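Local coordinates for protein mannose-specific lectin 3 chain 2 (Crocus vernus, PDB 3MEZ) that is one chain of a heterotetrameric bulb lectin that probably binds mannose and weakly agglutinates trypsin-treated rabbit erythrocytes, at residues F10-M15 with L63-E68; R31-L36 with G51-G56; V85-D90 with Y104-W109. All coordinates share one frame; numbering follows the deposited sequence.

In the fold
The three contacts run from one end of a bulb-type lectin domain of the beta-prism II fold to the other. Interactions 1 and 3 lie on the same side of the chain's centre, their centres about 11 Å apart, and touch: H65 O of interaction 1 is 3.0 Å from G89 N of interaction 3, a probable hydrogen bond. Interaction 2 is nested in sequence within the loop closed by interaction 1, about 19 Å away between centres. It lies opposite interaction 3, about 28 Å between centres, and holds part of a stretch resembling the family's mannose-binding motif; Y104 of interaction 3 ends a second. Interaction 3 leads into the interface with lectin 3 chain 1.

Interaction 1 (F10-M15 with L63-E68); sequences FSSQVM and LGHSGE. Unlike the reference sequence in segment 10-15: M15 (reference Gln). Unlike the reference sequence in segment 63-68: E68 (reference Gln).
S11 lays its CB over one face of the H65 imidazole, 3.5 Å from the ring centroid and 11° off the ring normal. This CH-pi contact is buried within a beta-prism II domain, where F10-Q13 form a type II beta turn that carries the chain from strand 8-10 to strand 14-16, in two different sheets, and the loop leaving strand 60-63 packs against that turn. The S11 hydroxyl, set beside its own backbone N by a chi1 of -65°, donates to G64 O at 2.8 Å from above the carbonyl plane. The same OG is also hydrogen-bonded to the backbone N of Y91, so two bonds fix its rotation while CB stays over the ring. The second subunit, another copy of this protein, reaches this loop, where its H58 stacks with H65.

Backbone bonds join the two segments next to this pair. S12 N points almost straight at L63 O, 2.8 Å away with an N-H...O angle of 173°, and S11 CA makes a CA-H...O contact of 3.3 Å with L63 O as well. The return bond, L63 N to Q13 O, is weak. The L63 side chain packs against the start of the turn, CD2 lying 3.7 Å from S11 N, and elsewhere on L9 and L93. Within the turn the Q13 amide folds back along F10: OE1 of Q13 accepts from F10 N at 2.8 Å, while NE2 of Q13 donates to I2 O.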
ATOM      1  N   PHE B  10       2.908   7.517  -6.487  1.00 20.20           N
ATOM      2  CA  PHE B  10       2.676   7.146  -7.855  1.00 19.51           C
ATOM      3  C   PHE B  10       1.184   6.900  -8.096  1.00 20.16           C
ATOM      4  O   PHE B  10       0.490   6.576  -7.182  1.00 18.99           O
ATOM      5  CB  PHE B  10       3.454   5.903  -8.207  1.00 20.37           C
ATOM      6  CG  PHE B  10       4.920   6.008  -7.986  1.00 21.67           C
ATOM      7  CD1 PHE B  10       5.745   6.517  -8.959  1.00 20.65           C
ATOM      8  CD2 PHE B  10       5.484   5.584  -6.816  1.00 17.85           C
ATOM      9  CE1 PHE B  10       7.056   6.619  -8.753  1.00 21.55           C
ATOM     10  CE2 PHE B  10       6.805   5.715  -6.637  1.00 21.57           C
ATOM     11  CZ  PHE B  10       7.575   6.213  -7.604  1.00 20.06           C
ATOM     12  N   SER B  11       0.716   7.006  -9.333  1.00 17.06           N
ATOM     13  CA  SER B  11      -0.703   6.830  -9.615  1.00 17.40           C
ATOM     14  C   SER B  11      -1.179   5.420  -9.158  1.00 18.90           C
ATOM     15  O   SER B  11      -0.482   4.481  -9.340  1.00 19.68           O
ATOM     16  CB  SER B  11      -1.003   6.991 -11.110  1.00 19.35           C
ATOM     17  OG  SER B  11      -0.763   8.264 -11.620  1.00 20.63           O
ATOM     18  N   SER B  12      -2.349   5.369  -8.555  1.00 17.65           N
ATOM     19  CA  SER B  12      -2.997   4.212  -7.942  1.00 18.55           C
ATOM     20  C   SER B  12      -2.646   4.029  -6.443  1.00 17.99           C
ATOM     21  O   SER B  12      -3.361   3.418  -5.740  1.00 17.64           O
ATOM     22  CB  SER B  12      -2.751   2.908  -8.720  1.00 19.57           C
ATOM     23  OG  SER B  12      -3.441   2.813  -9.918  1.00 18.48           O
ATOM     24  N   GLN B  13      -1.544   4.601  -5.995  1.00 17.29           N
ATOM     25  CA  GLN B  13      -1.221   4.598  -4.582  1.00 18.53           C
ATOM     26  C   GLN B  13      -2.194   5.471  -3.744  1.00 19.35           C
ATOM     27  O   GLN B  13      -2.758   6.420  -4.199  1.00 18.94           O
ATOM     28  CB  GLN B  13       0.230   5.028  -4.296  1.00 18.34           C
ATOM     29  CG  GLN B  13       1.256   4.158  -4.852  1.00 20.57           C
ATOM     30  CD  GLN B  13       2.662   4.478  -4.362  1.00 21.18           C
ATOM     31  OE1 GLN B  13       3.119   5.558  -4.484  1.00 18.01           O
ATOM     32  NE2 GLN B  13       3.316   3.503  -3.838  1.00 21.04           N
ATOM     33  N   VAL B  14      -2.342   5.113  -2.499  1.00 17.39           N
ATOM     34  CA  VAL B  14      -3.195   5.794  -1.563  1.00 17.37           C
ATOM     35  C   VAL B  14      -2.499   6.101  -0.231  1.00 18.52           C
ATOM     36  O   VAL B  14      -1.587   5.457   0.126  1.00 19.23           O
ATOM     37  CB  VAL B  14      -4.460   4.980  -1.256  1.00 17.94           C
ATOM     38  CG1 VAL B  14      -5.233   4.712  -2.456  1.00 17.48           C
ATOM     39  CG2 VAL B  14      -4.100   3.715  -0.589  1.00 16.98           C
ATOM     40  N   MET B  15      -2.974   7.103   0.468  1.00 19.26           N
ATOM     41  CA  MET B  15      -2.520   7.427   1.795  1.00 21.11           C
ATOM     42  C   MET B  15      -3.708   7.596   2.731  1.00 20.22           C
ATOM     43  O   MET B  15      -4.674   8.200   2.373  1.00 22.31           O
ATOM     44  CB  MET B  15      -1.707   8.701   1.787  1.00 22.48           C
ATOM     45  CG  MET B  15      -0.430   8.657   1.067  1.00 27.68           C
ATOM     46  SD  MET B  15       0.588  10.128   1.337  1.00 36.53           S
ATOM     47  CE  MET B  15      -0.267  11.214   0.394  1.00 20.36           C
ATOM     48  N   LEU B  63      -3.875   9.270  -5.865  1.00 18.50           N
ATOM     49  CA  LEU B  63      -3.424   9.885  -7.078  1.00 19.46           C
ATOM     50  C   LEU B  63      -3.879   9.016  -8.236  1.00 20.77           C
ATOM     51  O   LEU B  63      -3.586   7.857  -8.314  1.00 18.94           O
ATOM     52  CB  LEU B  63      -1.906  10.046  -7.082  1.00 16.57           C
ATOM     53  CG  LEU B  63      -1.227  10.545  -8.354  1.00 21.56           C
ATOM     54  CD1 LEU B  63      -1.722  11.883  -8.719  1.00 19.09           C
ATOM     55  CD2 LEU B  63       0.289  10.566  -8.259  1.00 17.89           C
ATOM     56  N   GLY B  64      -4.633   9.642  -9.115  1.00 20.06           N
ATOM     57  CA  GLY B  64      -5.223   8.998 -10.248  1.00 20.30           C
ATOM     58  C   GLY B  64      -4.366   8.919 -11.491  1.00 21.11           C
ATOM     59  O   GLY B  64      -3.294   9.402 -11.516  1.00 20.91           O
ATOM     60  N   HIS B  65      -4.928   8.331 -12.529  1.00 20.49           N
ATOM     61  CA  HIS B  65      -4.250   8.154 -13.789  1.00 20.83           C
ATOM     62  C   HIS B  65      -4.555   9.234 -14.839  1.00 20.78           C
ATOM     63  O   HIS B  65      -4.358   9.042 -15.999  1.00 22.27           O
ATOM     64  CB  HIS B  65      -4.405   6.765 -14.330  1.00 18.76           C
ATOM     65  CG  HIS B  65      -3.585   5.748 -13.610  1.00 20.42           C
ATOM     66  ND1 HIS B  65      -4.017   5.129 -12.468  1.00 25.55           N
ATOM     67  CD2 HIS B  65      -2.386   5.215 -13.885  1.00 16.21           C
ATOM     68  CE1 HIS B  65      -3.107   4.278 -12.063  1.00 18.32           C
ATOM     69  NE2 HIS B  65      -2.108   4.316 -12.904  1.00 20.78           N
ATOM     70  N   SER B  66      -5.084  10.346 -14.376  1.00 22.74           N
ATOM     71  CA  SER B  66      -5.119  11.596 -15.099  1.00 23.97           C
ATOM     72  C   SER B  66      -4.457  12.739 -14.299  1.00 25.55           C
ATOM     73  O   SER B  66      -4.668  13.900 -14.565  1.00 25.59           O
ATOM     74  CB  SER B  66      -6.548  11.966 -15.506  1.00 25.00           C
ATOM     75  OG  SER B  66      -7.116  11.026 -16.372  1.00 27.95           O
ATOM     76  N   GLY B  67      -3.675  12.384 -13.296  1.00 25.46           N
ATOM     77  CA  GLY B  67      -3.025  13.359 -12.468  1.00 23.88           C
ATOM     78  C   GLY B  67      -3.874  13.991 -11.381  1.00 22.33           C
ATOM     79  O   GLY B  67      -3.419  14.834 -10.702  1.00 22.71           O
ATOM     80  N   GLU B  68      -5.113  13.572 -11.238  1.00 21.09           N
ATOM     81  CA  GLU B  68      -5.999  14.099 -10.215  1.00 22.19           C
ATOM     82  C   GLU B  68      -5.688  13.590  -8.819  1.00 23.22           C
ATOM     83  O   GLU B  68      -5.394  12.470  -8.687  1.00 24.39           O
ATOM     84  CB  GLU B  68      -7.474  13.810 -10.579  1.00 23.29           C
ATOM     85  CG  GLU B  68      -8.022  12.420 -10.273  1.00 19.92           C
ATOM     86  CD  GLU B  68      -7.654  11.359 -11.294  1.00 24.39           C
ATOM     87  OE1 GLU B  68      -8.429  10.452 -11.580  1.00 27.53           O
ATOM     88  OE2 GLU B  68      -6.571  11.406 -11.795  1.00 26.49           O
TER

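Interaction 2 (R31-L36 with G51-G56); sequences RDDCNL and GTSGRG
T52 and C34 meet through the shortest of the hydrogen bonds that join R31-L36 to G51-G56: the hydroxyl OG1 of T52 donates to C34 O at 2.5 Å. With chi1 at 52°, OG1 lies between the backbone N and the carbonyl carbon of its own residue, where it is also hydrogen-bonded to the hydroxyl of S50. Next to it, T52 N donates to OD1 of N35 at 3.2 Å, approaching from well above the amide plane. The rotation of the N35 amide is fixed by further hydrogen bonds, S50 OG at OD1 and E49 OE1 at ND2. Further along, G54 N donates to D33 O at 2.8 Å, and the OG of S53 reaches OD2 of D33 at 3.2 Å from over the carboxylate. The other carboxylate oxygen, OD1 of D33, accepts from N35 N in an Asx turn, so the D33 side chain is gripped from both segments.

In this beta-prism II lectin the first segment is the turn between strands 26-30 and 36-40, and the second begins the passage from strand 45-49 to the next sheet. D33 and N35 have the spacing of the aspartate and asparagine in the family's QXDXNXVXY mannose motif, with R31 at the glutamine position; whether sugar binds here is uncertain.

Van der Waals contact centres on C34, whose CB packs 3.5 Å from G56 N and whose SG lies 3.9 Å from R55 CB. Its disulfide to C59 ties the turn to the residue just before strand 60-63, and the C34 side chain also touches V79 and I71. N35 CB meets S53 CB at 4.0 Å. A water bridges the two edges, donating to G56 O at 2.8 Å and weakly to D32 O.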
ATOM      1  N   ARG B  31      -4.326  13.120   7.144  1.00 24.20           N
ATOM      2  CA  ARG B  31      -4.681  13.001   8.532  1.00 25.88           C
ATOM      3  C   ARG B  31      -5.910  12.143   8.782  1.00 25.46           C
ATOM      4  O   ARG B  31      -6.743  11.999   7.938  1.00 24.18           O
ATOM      5  CB  ARG B  31      -4.868  14.389   9.146  1.00 26.22           C
ATOM      6  CG  ARG B  31      -3.653  15.281   9.155  1.00 26.67           C
ATOM      7  CD  ARG B  31      -3.924  16.608   9.849  1.00 32.46           C
ATOM      8  NE  ARG B  31      -2.696  17.309  10.191  1.00 37.54           N
ATOM      9  CZ  ARG B  31      -2.606  18.532  10.700  1.00 35.48           C
ATOM     10  NH1 ARG B  31      -3.666  19.236  10.948  1.00 34.10           N
ATOM     11  NH2 ARG B  31      -1.446  19.031  10.978  1.00 35.15           N
ATOM     12  N   ASP B  32      -6.014  11.636   9.996  1.00 25.95           N
ATOM     13  CA  ASP B  32      -7.122  10.808  10.414  1.00 27.95           C
ATOM     14  C   ASP B  32      -8.434  11.584  10.545  1.00 29.21           C
ATOM     15  O   ASP B  32      -9.426  11.015  10.851  1.00 30.61           O
ATOM     16  CB  ASP B  32      -6.818  10.024  11.689  1.00 27.26           C
ATOM     17  CG  ASP B  32      -6.421  10.901  12.843  1.00 30.80           C
ATOM     18  OD1 ASP B  32      -6.839  12.041  12.916  1.00 34.84           O
ATOM     19  OD2 ASP B  32      -5.656  10.460  13.671  1.00 30.70           O
ATOM     20  N   ASP B  33      -8.376  12.891  10.363  1.00 28.84           N
ATOM     21  CA  ASP B  33      -9.551  13.748  10.353  1.00 28.48           C
ATOM     22  C   ASP B  33     -10.035  14.188   8.983  1.00 27.99           C
ATOM     23  O   ASP B  33     -10.864  15.024   8.903  1.00 27.54           O
ATOM     24  CB  ASP B  33      -9.395  14.924  11.288  1.00 29.59           C
ATOM     25  CG  ASP B  33      -8.545  16.030  10.727  1.00 30.46           C
ATOM     26  OD1 ASP B  33      -7.958  15.872   9.659  1.00 29.74           O
ATOM     27  OD2 ASP B  33      -8.425  17.045  11.397  1.00 32.68           O
ATOM     28  N   CYS B  34      -9.498  13.579   7.937  1.00 26.81           N
ATOM     29  CA  CYS B  34      -9.873  13.797   6.543  1.00 26.17           C
ATOM     30  C   CYS B  34      -9.257  15.027   5.884  1.00 27.09           C
ATOM     31  O   CYS B  34      -9.576  15.318   4.783  1.00 26.54           O
ATOM     32  CB  CYS B  34     -11.387  13.790   6.345  1.00 27.53           C
ATOM     33  SG  CYS B  34     -11.959  13.351   4.709  1.00 30.45           S
ATOM     34  N   ASN B  35      -8.368  15.693   6.596  1.00 25.82           N
ATOM     35  CA  ASN B  35      -7.623  16.842   6.111  1.00 25.87           C
ATOM     36  C   ASN B  35      -6.243  16.456   5.584  1.00 24.33           C
ATOM     37  O   ASN B  35      -5.504  15.779   6.240  1.00 24.33           O
ATOM     38  CB  ASN B  35      -7.514  17.917   7.211  1.00 26.04           C
ATOM     39  CG  ASN B  35      -7.257  19.325   6.667  1.00 28.57           C
ATOM     40  OD1 ASN B  35      -7.397  19.579   5.515  1.00 31.09           O
ATOM     41  ND2 ASN B  35      -6.877  20.224   7.531  1.00 26.36           N
ATOM     42  N   LEU B  36      -5.926  16.926   4.396  1.00 24.03           N
ATOM     43  CA  LEU B  36      -4.638  16.701   3.781  1.00 23.11           C
ATOM     44  C   LEU B  36      -3.813  17.926   4.029  1.00 23.72           C
ATOM     45  O   LEU B  36      -4.151  18.968   3.587  1.00 23.07           O
ATOM     46  CB  LEU B  36      -4.803  16.576   2.291  1.00 23.61           C
ATOM     47  CG  LEU B  36      -3.921  15.734   1.383  1.00 25.59           C
ATOM     48  CD1 LEU B  36      -3.663  16.348   0.068  1.00 27.95           C
ATOM     49  CD2 LEU B  36      -2.678  15.162   2.005  1.00 24.73           C
ATOM     50  N   GLY B  51      -8.363  21.712   3.778  1.00 28.41           N
ATOM     51  CA  GLY B  51      -9.431  22.190   4.614  1.00 28.98           C
ATOM     52  C   GLY B  51     -10.657  21.305   4.666  1.00 30.30           C
ATOM     53  O   GLY B  51     -11.739  21.768   4.555  1.00 29.23           O
ATOM     54  N   THR B  52     -10.443  20.008   4.804  1.00 28.66           N
ATOM     55  CA  THR B  52     -11.512  19.045   4.818  1.00 29.98           C
ATOM     56  C   THR B  52     -11.592  18.310   6.120  1.00 31.28           C
ATOM     57  O   THR B  52     -12.085  17.247   6.173  1.00 31.79           O
ATOM     58  CB  THR B  52     -11.427  18.059   3.677  1.00 29.45           C
ATOM     59  OG1 THR B  52     -10.142  17.484   3.656  1.00 27.13           O
ATOM     60  CG2 THR B  52     -11.695  18.728   2.377  1.00 29.94           C
ATOM     61  N   SER B  53     -11.106  18.919   7.176  1.00 32.41           N
ATOM     62  CA  SER B  53     -11.164  18.338   8.489  1.00 35.05           C
ATOM     63  C   SER B  53     -12.582  18.103   8.943  1.00 36.22           C
ATOM     64  O   SER B  53     -13.417  18.937   8.761  1.00 36.77           O
ATOM     65  CB  SER B  53     -10.478  19.283   9.439  1.00 35.58           C
ATOM     66  OG  SER B  53     -10.794  19.024  10.741  1.00 39.32           O
ATOM     67  N   GLY B  54     -12.852  16.941   9.512  1.00 35.44           N
ATOM     68  CA  GLY B  54     -14.173  16.571   9.948  1.00 35.81           C
ATOM     69  C   GLY B  54     -15.112  16.028   8.890  1.00 35.46           C
ATOM     70  O   GLY B  54     -16.236  15.706   9.154  1.00 35.50           O
ATOM     71  N   ARG B  55     -14.635  15.943   7.673  1.00 34.81           N
ATOM     72  CA  ARG B  55     -15.385  15.340   6.600  1.00 35.16           C
ATOM     73  C   ARG B  55     -15.507  13.820   6.623  1.00 34.94           C
ATOM     74  O   ARG B  55     -16.265  13.272   5.875  1.00 38.32           O
ATOM     75  CB  ARG B  55     -14.889  15.820   5.246  1.00 36.29           C
ATOM     76  CG  ARG B  55     -15.285  17.211   4.906  0.50 36.25           C
ATOM     77  CD  ARG B  55     -16.540  17.263   4.067  0.50 38.15           C
ATOM     78  NE  ARG B  55     -16.840  18.590   3.553  0.50 39.87           N
ATOM     79  CZ  ARG B  55     -17.551  18.852   2.451  0.50 41.32           C
ATOM     80  NH1 ARG B  55     -18.070  17.875   1.719  0.50 41.80           N
ATOM     81  NH2 ARG B  55     -17.765  20.117   2.088  0.50 39.41           N
ATOM     82  N   GLY B  56     -14.671  13.130   7.361  1.00 33.46           N
ATOM     83  CA  GLY B  56     -14.817  11.696   7.493  1.00 33.11           C
ATOM     84  C   GLY B  56     -13.888  11.074   8.510  1.00 32.96           C
ATOM     85  O   GLY B  56     -12.892  11.638   8.806  1.00 34.35           O
TER
HETATM   86  O   HOH W   1     -10.488  10.463   7.973  1.00 27.77           O

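Interaction 3 (V85-D90 with Y104-W109); sequences VGQEGD and YGPAVW
P106 contributes the largest share of this surface contact, its ring set against the bend Q87-D90. The Q87 side chain, extended beyond CG, crosses the proline at about a right angle and brings OE1 to 4.0 Å from P106 CG. G89 CA packs 4.2 Å from P106 CB. The D90 carbonyl faces the backbone, D90 O making a CA-H...O contact of 3.4 Å with P106 CA. A water joins the two segments, accepting from D90 N at 3.0 Å and weakly from A107 N.

The cis peptide bond between G105 and P106 bends the chain between Y104 and A107. Q87 O is hydrogen-bonded to the Y91 hydroxyl, and backbone bonds from G86 to S66 and from G89 to H65 tie the bend to the neighbouring loop. Y104 OH is hydrogen-bonded to NE2 of Q96, the two ends of a mannose-motif-like stretch whose sugar binding is uncertain.

Y104, A107 and W109 pair in an antiparallel ladder with a strand of lectin 3 chain 1, and W109 NE1 donates to G60 O of that chain. A C-terminal strand that leaves its own domain to extend a sheet of its partner is the strand exchange of dimeric beta-prism II lectins.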
ATOM      1  N   VAL B  85      -6.625  17.391 -14.894  1.00 36.32           N
ATOM      2  CA  VAL B  85      -6.919  16.210 -15.635  1.00 35.81           C
ATOM      3  C   VAL B  85      -6.283  16.120 -16.988  0.50 34.44           C
ATOM      4  O   VAL B  85      -6.871  16.513 -17.982  1.00 35.47           O
ATOM      5  CB  VAL B  85      -8.375  16.002 -15.727  0.50 36.05           C
ATOM      6  CG1 VAL B  85      -8.777  14.852 -14.805  0.50 37.16           C
ATOM      7  CG2 VAL B  85      -9.058  17.251 -15.332  0.50 37.64           C
ATOM      8  N   GLY B  86      -5.092  15.558 -16.990  1.00 32.56           N
ATOM      9  CA  GLY B  86      -4.301  15.338 -18.159  1.00 30.41           C
ATOM     10  C   GLY B  86      -4.637  14.077 -18.887  1.00 29.83           C
ATOM     11  O   GLY B  86      -5.621  13.478 -18.678  1.00 28.88           O
ATOM     12  N   GLN B  87      -3.776  13.707 -19.791  1.00 31.07           N
ATOM     13  CA  GLN B  87      -3.956  12.545 -20.620  1.00 31.67           C
ATOM     14  C   GLN B  87      -3.809  11.260 -19.776  1.00 31.74           C
ATOM     15  O   GLN B  87      -3.067  11.228 -18.832  1.00 28.59           O
ATOM     16  CB  GLN B  87      -2.926  12.640 -21.742  1.00 33.91           C
ATOM     17  CG  GLN B  87      -2.773  11.463 -22.630  1.00 39.39           C
ATOM     18  CD  GLN B  87      -1.467  11.456 -23.407  1.00 47.79           C
ATOM     19  OE1 GLN B  87      -0.697  12.404 -23.380  1.00 53.59           O
ATOM     20  NE2 GLN B  87      -1.224  10.379 -24.118  1.00 49.73           N
ATOM     21  N   GLU B  88      -4.524  10.211 -20.135  1.00 29.70           N
ATOM     22  CA  GLU B  88      -4.458   8.991 -19.389  1.00 28.60           C
ATOM     23  C   GLU B  88      -3.072   8.416 -19.387  1.00 26.76           C
ATOM     24  O   GLU B  88      -2.456   8.317 -20.395  1.00 24.83           O
ATOM     25  CB  GLU B  88      -5.420   7.931 -19.927  1.00 28.91           C
ATOM     26  CG  GLU B  88      -5.433   6.690 -19.071  1.00 32.05           C
ATOM     27  CD  GLU B  88      -5.893   5.414 -19.773  0.50 34.65           C
ATOM     28  OE1 GLU B  88      -5.561   5.206 -20.938  0.50 36.39           O
ATOM     29  OE2 GLU B  88      -6.581   4.603 -19.157  0.50 33.07           O
ATOM     30  N   GLY B  89      -2.621   8.009 -18.221  1.00 25.42           N
ATOM     31  CA  GLY B  89      -1.309   7.471 -18.063  1.00 23.33           C
ATOM     32  C   GLY B  89      -0.907   7.453 -16.603  1.00 22.43           C
ATOM     33  O   GLY B  89      -1.733   7.523 -15.764  1.00 21.94           O
ATOM     34  N   ASP B  90       0.386   7.384 -16.364  1.00 19.66           N
ATOM     35  CA  ASP B  90       0.962   7.272 -15.041  1.00 20.31           C
ATOM     36  C   ASP B  90       1.563   8.602 -14.579  1.00 19.81           C
ATOM     37  O   ASP B  90       2.274   9.220 -15.287  1.00 19.52           O
ATOM     38  CB  ASP B  90       1.996   6.170 -15.015  1.00 20.82           C
ATOM     39  CG  ASP B  90       1.429   4.821 -15.389  1.00 23.33           C
ATOM     40  OD1 ASP B  90       0.281   4.561 -15.162  1.00 26.46           O
ATOM     41  OD2 ASP B  90       2.165   4.042 -15.910  1.00 29.53           O
ATOM     42  N   TYR B 104       3.296  15.583 -11.571  1.00 19.99           N
ATOM     43  CA  TYR B 104       3.837  15.534 -12.891  1.00 19.10           C
ATOM     44  C   TYR B 104       3.341  14.305 -13.667  1.00 21.06           C
ATOM     45  O   TYR B 104       3.384  13.200 -13.187  1.00 19.62           O
ATOM     46  CB  TYR B 104       5.367  15.460 -12.878  1.00 21.31           C
ATOM     47  CG  TYR B 104       6.144  16.586 -12.256  1.00 20.32           C
ATOM     48  CD1 TYR B 104       6.457  16.583 -10.932  1.00 21.76           C
ATOM     49  CD2 TYR B 104       6.610  17.623 -13.009  1.00 22.18           C
ATOM     50  CE1 TYR B 104       7.183  17.596 -10.386  1.00 19.29           C
ATOM     51  CE2 TYR B 104       7.322  18.612 -12.485  1.00 18.77           C
ATOM     52  CZ  TYR B 104       7.619  18.620 -11.175  1.00 21.87           C
ATOM     53  OH  TYR B 104       8.346  19.630 -10.688  1.00 18.44           O
ATOM     54  N   GLY B 105       2.909  14.527 -14.887  1.00 18.80           N
ATOM     55  CA  GLY B 105       2.652  13.459 -15.820  1.00 20.97           C
ATOM     56  C   GLY B 105       1.984  13.875 -17.101  1.00 20.85           C
ATOM     57  O   GLY B 105       1.709  15.009 -17.286  1.00 20.63           O
ATOM     58  N   PRO B 106       1.712  12.933 -17.974  1.00 22.16           N
ATOM     59  CA  PRO B 106       1.978  11.514 -17.770  1.00 23.02           C
ATOM     60  C   PRO B 106       3.409  11.111 -18.040  1.00 23.75           C
ATOM     61  O   PRO B 106       4.207  11.946 -18.356  1.00 25.17           O
ATOM     62  CB  PRO B 106       1.088  10.872 -18.815  1.00 24.43           C
ATOM     63  CG  PRO B 106       1.009  11.837 -19.848  1.00 24.22           C
ATOM     64  CD  PRO B 106       1.055  13.159 -19.257  1.00 21.33           C
ATOM     65  N   ALA B 107       3.719   9.839 -17.931  1.00 23.39           N
ATOM     66  CA  ALA B 107       5.059   9.413 -18.171  1.00 23.47           C
ATOM     67  C   ALA B 107       5.378   9.626 -19.626  1.00 25.02           C
ATOM     68  O   ALA B 107       4.594   9.289 -20.484  1.00 27.04           O
ATOM     69  CB  ALA B 107       5.234   7.994 -17.809  1.00 23.14           C
ATOM     70  N   VAL B 108       6.521  10.215 -19.872  1.00 22.15           N
ATOM     71  CA  VAL B 108       7.017  10.402 -21.191  1.00 22.96           C
ATOM     72  C   VAL B 108       7.802   9.220 -21.757  1.00 22.47           C
ATOM     73  O   VAL B 108       7.553   8.798 -22.841  0.50 17.07           O
ATOM     74  CB  VAL B 108       7.881  11.683 -21.261  1.00 24.14           C
ATOM     75  CG1 VAL B 108       8.273  11.970 -22.667  1.00 26.21           C
ATOM     76  CG2 VAL B 108       7.159  12.828 -20.746  1.00 23.77           C
ATOM     77  N   TRP B 109       8.781   8.735 -21.015  1.00 21.98           N
ATOM     78  CA  TRP B 109       9.660   7.660 -21.417  1.00 20.01           C
ATOM     79  C   TRP B 109      10.266   7.001 -20.187  1.00 21.74           C
ATOM     80  O   TRP B 109      10.211   7.556 -19.141  1.00 20.04           O
ATOM     81  CB  TRP B 109      10.751   8.145 -22.358  1.00 19.54           C
ATOM     82  CG  TRP B 109      11.763   9.022 -21.762  1.00 19.07           C
ATOM     83  CD1 TRP B 109      11.694  10.336 -21.632  1.00 15.59           C
ATOM     84  CD2 TRP B 109      13.026   8.635 -21.223  1.00 21.15           C
ATOM     85  NE1 TRP B 109      12.797  10.817 -21.040  1.00 17.80           N
ATOM     86  CE2 TRP B 109      13.653   9.794 -20.787  1.00 22.19           C
ATOM     87  CE3 TRP B 109      13.692   7.420 -21.081  1.00 18.61           C
ATOM     88  CZ2 TRP B 109      14.912   9.778 -20.195  1.00 23.41           C
ATOM     89  CZ3 TRP B 109      14.935   7.415 -20.520  1.00 22.72           C
ATOM     90  CH2 TRP B 109      15.532   8.578 -20.077  1.00 22.12           C
TER
HETATM   91  O   HOH W   2       1.982   7.339 -18.857  1.00 23.64           O